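Local coordinates for putative beta-lactamase-inhibitor-like PepSY-like domain-containing protein (Bacteroides vulgatus ATCC 8482, PDB 3ELG) that is of unknown function but probably acts in the periplasm, with a fold like that of beta-lactamase inhibitor protein and PepSY-like domains, at residues 88-93 and 111-116. Residues are numbered along the deposited sequence; the frame is centred on the assembly and turned at random.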
loop_
_atom_site.group_PDB
_atom_site.type_symbol
_atom_site.label_atom_id
_atom_site.label_comp_id
_atom_site.label_asym_id
_atom_site.label_seq_id
_atom_site.Cartn_x
_atom_site.Cartn_y
_atom_site.Cartn_z
ATOM N N ALA A 88 -4.797 -7.271 -19.596
ATOM C CA ALA A 88 -5.667 -8.045 -20.517
ATOM C C ALA A 88 -7.127 -7.676 -20.335
ATOM O O ALA A 88 -7.953 -7.820 -21.251
ATOM C CB ALA A 88 -5.481 -9.532 -20.298
ATOM N N ASN A 89 -7.440 -7.213 -19.128
ATOM C CA ASN A 89 -8.843 -7.107 -18.676
ATOM C C ASN A 89 -9.295 -5.747 -18.281
ATOM O O ASN A 89 -10.465 -5.416 -18.392
ATOM C CB ASN A 89 -9.082 -8.049 -17.525
ATOM C CG ASN A 89 -9.036 -9.453 -17.935
ATOM O OD1 ASN A 89 -8.094 -10.189 -17.633
ATOM N ND2 ASN A 89 -10.033 -9.850 -18.697
ATOM N N TYR A 90 -8.375 -4.966 -17.748
ATOM C CA TYR A 90 -8.702 -3.639 -17.269
ATOM C C TYR A 90 -7.659 -2.697 -17.888
ATOM O O TYR A 90 -7.120 -1.795 -17.278
ATOM C CB TYR A 90 -8.855 -3.640 -15.683
ATOM C CG TYR A 90 -9.866 -4.694 -15.159
ATOM C CD1 TYR A 90 -11.258 -4.413 -15.063
ATOM C CD2 TYR A 90 -9.466 -5.981 -14.824
ATOM C CE1 TYR A 90 -12.197 -5.386 -14.589
ATOM C CE2 TYR A 90 -10.404 -6.972 -14.389
ATOM C CZ TYR A 90 -11.777 -6.664 -14.286
ATOM O OH TYR A 90 -12.704 -7.649 -13.881
ATOM N N ASN A 91 -7.395 -2.927 -19.167
ATOM C CA ASN A 91 -6.418 -2.104 -19.892
ATOM C C ASN A 91 -6.770 -0.627 -19.954
ATOM O O ASN A 91 -7.942 -0.229 -20.031
ATOM C CB ASN A 91 -6.189 -2.633 -21.308
ATOM C CG ASN A 91 -5.349 -1.684 -22.152
ATOM O OD1 ASN A 91 -5.883 -0.797 -22.823
ATOM N ND2 ASN A 91 -4.030 -1.876 -22.136
ATOM N N GLY A 92 -5.731 0.193 -19.912
ATOM C CA GLY A 92 -5.901 1.652 -19.974
ATOM C C GLY A 92 -6.366 2.276 -18.656
ATOM O O GLY A 92 -6.438 3.500 -18.529
ATOM N N HIS A 93 -6.711 1.423 -17.698
ATOM C CA HIS A 93 -7.092 1.876 -16.333
ATOM C C HIS A 93 -5.863 1.938 -15.456
ATOM O O HIS A 93 -4.954 1.166 -15.630
ATOM C CB HIS A 93 -8.132 0.969 -15.691
ATOM C CG HIS A 93 -9.512 1.165 -16.235
ATOM N ND1 HIS A 93 -9.748 1.559 -17.538
ATOM C CD2 HIS A 93 -10.730 1.017 -15.661
ATOM C CE1 HIS A 93 -11.049 1.648 -17.743
ATOM N NE2 HIS A 93 -11.668 1.325 -16.619
ATOM N N ASN A 111 -11.394 4.650 -11.000
ATOM C CA ASN A 111 -12.868 4.739 -10.943
ATOM C C ASN A 111 -13.483 4.108 -9.695
ATOM O O ASN A 111 -14.699 4.083 -9.501
ATOM C CB ASN A 111 -13.508 4.194 -12.227
ATOM C CG ASN A 111 -13.485 2.672 -12.307
ATOM O OD1 ASN A 111 -12.779 2.011 -11.559
ATOM N ND2 ASN A 111 -14.266 2.114 -13.223
ATOM N N GLY A 112 -12.617 3.611 -8.832
ATOM C CA GLY A 112 -13.031 3.042 -7.581
ATOM C C GLY A 112 -13.352 1.556 -7.581
ATOM O O GLY A 112 -13.700 0.975 -6.560
ATOM N N LEU A 113 -13.323 0.977 -8.762
ATOM C CA LEU A 113 -13.467 -0.479 -8.878
ATOM C C LEU A 113 -12.339 -1.121 -8.085
ATOM O O LEU A 113 -11.198 -0.671 -8.201
ATOM C CB LEU A 113 -13.359 -0.902 -10.333
ATOM C CG LEU A 113 -14.307 -1.947 -10.886
ATOM C CD1 LEU A 113 -15.774 -1.571 -10.559
ATOM C CD2 LEU A 113 -14.027 -2.114 -12.390
ATOM N N GLU A 114 -12.655 -2.169 -7.316
ATOM C CA GLU A 114 -11.623 -2.961 -6.636
ATOM C C GLU A 114 -11.551 -4.327 -7.256
ATOM O O GLU A 114 -12.556 -4.965 -7.467
ATOM C CB GLU A 114 -11.912 -3.081 -5.166
ATOM C CG GLU A 114 -10.792 -3.795 -4.386
ATOM C CD GLU A 114 -11.170 -4.113 -2.948
ATOM O OE1 GLU A 114 -11.445 -3.156 -2.193
ATOM O OE2 GLU A 114 -11.156 -5.308 -2.572
ATOM N N VAL A 115 -10.354 -4.686 -7.677
ATOM C CA VAL A 115 -10.120 -5.976 -8.306
ATOM C C VAL A 115 -9.345 -6.855 -7.341
ATOM O O VAL A 115 -8.223 -6.524 -6.936
ATOM C CB VAL A 115 -9.358 -5.829 -9.666
ATOM C CG1 VAL A 115 -9.418 -7.143 -10.418
ATOM C CG2 VAL A 115 -9.931 -4.667 -10.518
ATOM N N ASP A 116 -9.971 -7.975 -6.967
ATOM C CA ASP A 116 -9.433 -8.896 -5.947
ATOM C C ASP A 116 -8.812 -10.147 -6.525
ATOM O O ASP A 116 -9.389 -10.805 -7.399
ATOM C CB ASP A 116 -10.505 -9.297 -4.918
ATOM C CG ASP A 116 -11.012 -8.147 -4.093
ATOM O OD1 ASP A 116 -10.389 -7.039 -4.055
ATOM O OD2 ASP A 116 -12.059 -8.391 -3.451
#
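Y90 and V115 meet where the turn that follows helix 80-89 faces strand 114-117 and the loop leading into it, an example of how one aromatic ring can bridge two elements with no hydrogen bond crossing between the two segments. The two ring carbons flanking CZ do the touching: Y90 CE2 lies 4.1 Å from V115 CG1, and Y90 CE1 is 4.3 Å from L113 CD2. Both methyls approach the ring obliquely. On V115 it is the branch anti to the backbone N (chi1 -167°) that reaches the tyrosine. Toward the surface the contact thins to a loose approach, H93 NE2 standing 4.3 Å from N111 ND2.

Tight turns flank the contact on both segments. A type II beta turn runs from Y90 to H93, closed by the backbone hydrogen bond from H93 N to Y90 O, with G92 at positive phi. Across from it, N111 OD1 accepts from L113 N at 3.0 Å in an Asx turn, the donor lying above the carbonyl plane. V115 is held by its strand, through backbone hydrogen bonding with L107.

Y90 also rests on Y85 and L126, while V115 packs against M86 and F123. The contact thus joins the turn after helix 80-89 to the start of strand 114-117, which runs between antiparallel strands 104-109 and 123-127.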